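Local coordinates for protein TetR family transcriptional regulator (Chloroflexus aurantiacus, PDB 3NRG) that probably binds DNA at regulatory sites and controls transcription as a TetR family regulator, at residues F54-K57 and K58-Y61. Residues are numbered along the deposited sequence; the frame is centred on the assembly and turned at random.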
loop_
_atom_site.group_PDB
_atom_site.type_symbol
_atom_site.label_atom_id
_atom_site.label_comp_id
_atom_site.label_asym_id
_atom_site.label_seq_id
_atom_site.Cartn_x
_atom_site.Cartn_y
_atom_site.Cartn_z
ATOM N N PHE A 54 19.349 -3.612 -13.981
ATOM C CA PHE A 54 19.504 -2.923 -12.695
ATOM C C PHE A 54 20.941 -3.101 -12.192
ATOM O O PHE A 54 21.450 -4.220 -12.197
ATOM C CB PHE A 54 18.497 -3.467 -11.654
ATOM C CG PHE A 54 17.051 -3.414 -12.092
ATOM C CD1 PHE A 54 16.289 -2.267 -11.902
ATOM C CD2 PHE A 54 16.451 -4.513 -12.700
ATOM C CE1 PHE A 54 14.954 -2.220 -12.309
ATOM C CE2 PHE A 54 15.117 -4.461 -13.116
ATOM C CZ PHE A 54 14.377 -3.318 -12.910
ATOM N N ALA A 55 21.604 -2.000 -11.777
ATOM C CA ALA A 55 22.993 -2.056 -11.287
ATOM C C ALA A 55 23.156 -3.055 -10.126
ATOM O O ALA A 55 24.145 -3.791 -10.084
ATOM C CB ALA A 55 23.461 -0.673 -10.865
ATOM N N ASP A 56 22.168 -3.100 -9.212
ATOM C CA ASP A 56 22.155 -4.030 -8.078
ATOM C C ASP A 56 20.709 -4.303 -7.613
ATOM O O ASP A 56 19.767 -3.757 -8.190
ATOM C CB ASP A 56 23.030 -3.494 -6.908
ATOM C CG ASP A 56 22.697 -2.078 -6.431
ATOM O OD1 ASP A 56 21.613 -1.562 -6.797
ATOM O OD2 ASP A 56 23.510 -1.500 -5.678
ATOM N N LYS A 57 20.539 -5.146 -6.573
ATOM C CA LYS A 57 19.221 -5.483 -6.015
ATOM C C LYS A 57 18.538 -4.232 -5.420
ATOM O O LYS A 57 17.326 -4.071 -5.563
ATOM C CB LYS A 57 19.360 -6.594 -4.955
ATOM C CG LYS A 57 18.027 -7.160 -4.457
ATOM C CD LYS A 57 18.199 -8.503 -3.721
ATOM C CE LYS A 57 18.899 -8.380 -2.386
ATOM N NZ LYS A 57 18.963 -9.684 -1.679
ATOM N N LYS A 58 19.345 -3.327 -4.799
ATOM C CA LYS A 58 18.895 -2.064 -4.197
ATOM C C LYS A 58 18.133 -1.189 -5.207
ATOM O O LYS A 58 17.022 -0.735 -4.906
ATOM C CB LYS A 58 20.102 -1.295 -3.615
ATOM C CG LYS A 58 19.750 0.052 -2.974
ATOM C CD LYS A 58 20.997 0.866 -2.612
ATOM C CE LYS A 58 21.459 1.785 -3.726
ATOM N NZ LYS A 58 22.158 1.046 -4.813
ATOM N N ASP A 59 18.728 -0.966 -6.413
ATOM C CA ASP A 59 18.119 -0.154 -7.473
ATOM C C ASP A 59 16.798 -0.743 -7.948
ATOM O O ASP A 59 15.849 0.007 -8.217
ATOM C CB ASP A 59 19.088 0.025 -8.654
ATOM C CG ASP A 59 20.277 0.930 -8.363
ATOM O OD1 ASP A 59 20.405 1.395 -7.202
ATOM O OD2 ASP A 59 21.073 1.181 -9.294
ATOM N N CYS A 60 16.717 -2.092 -8.014
ATOM C CA CYS A 60 15.498 -2.796 -8.415
ATOM C C CYS A 60 14.390 -2.611 -7.371
ATOM O O CYS A 60 13.249 -2.339 -7.734
ATOM C CB CYS A 60 15.786 -4.271 -8.675
ATOM S SG CYS A 60 14.397 -5.181 -9.388
ATOM N N TYR A 61 14.742 -2.714 -6.075
ATOM C CA TYR A 61 13.801 -2.521 -4.973
ATOM C C TYR A 61 13.260 -1.083 -4.930
ATOM O O TYR A 61 12.065 -0.887 -4.701
ATOM C CB TYR A 61 14.449 -2.893 -3.632
ATOM C CG TYR A 61 13.497 -2.790 -2.460
ATOM C CD1 TYR A 61 12.536 -3.770 -2.231
ATOM C CD2 TYR A 61 13.558 -1.712 -1.580
ATOM C CE1 TYR A 61 11.648 -3.674 -1.162
ATOM C CE2 TYR A 61 12.680 -1.609 -0.502
ATOM C CZ TYR A 61 11.722 -2.592 -0.299
ATOM O OH TYR A 61 10.847 -2.504 0.756
#
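Asp56 OD1 accepts a sound bond from Asp59 N and a weak one from Lys58 NZ. Asp59 N binds Asp56 OD1 at 3.0 Å, with an N-H...O angle of 160°, and meets the oxygen nearly along its C-O axis. The ammonium also forms a salt bridge with the other carboxylate oxygen, where Lys58 NZ lies 3.0 Å from Asp56 OD2. The lysine chain reaches back by bending at chi3 and chi4. Its NZ bridges to Asp59 OD1 as well, from above that carboxylate plane. The two carboxylates are turned 75° apart, and OD1 of Asp56 comes within 3.2 Å of OD1 of Asp59. The shared ammonium probably offsets their like charges. Asp59 OD1 has a further donor, the N of Gly1, at the start of the chain.

This is an N-cap: Asp56 stands right before helix 57-78, the helix that follows the predicted helix-turn-helix of the TetR DNA-binding domain. CG of Asp56 sits between the backbone N and the carbonyl carbon (chi1 54°), which places OD1 where the N-H of Asp59 can reach it. In the first turn Tyr61 N binds Lys57 O, and Cys60 N makes a weak bond to Asp56 O.

Beside the cap, Cys60 lies over one face of the Phe54 ring. Cys60 SG lies 3.8 Å from the centroid of the Phe54 ring, above its centre, in a sulfur-aromatic contact. The position of SG anti to the backbone N carries the sulfur there, and CB meets the same face in a CH-pi contact. Replacing Phe54 with an alanine would probably leave SG without this sulfur-aromatic partner and open a gap beside Leu22 and Phe50, which the ring also touches. Lys57 leads away from the cap: its NZ binds Tyr31 O, and it makes a cation-pi contact with that residue's ring.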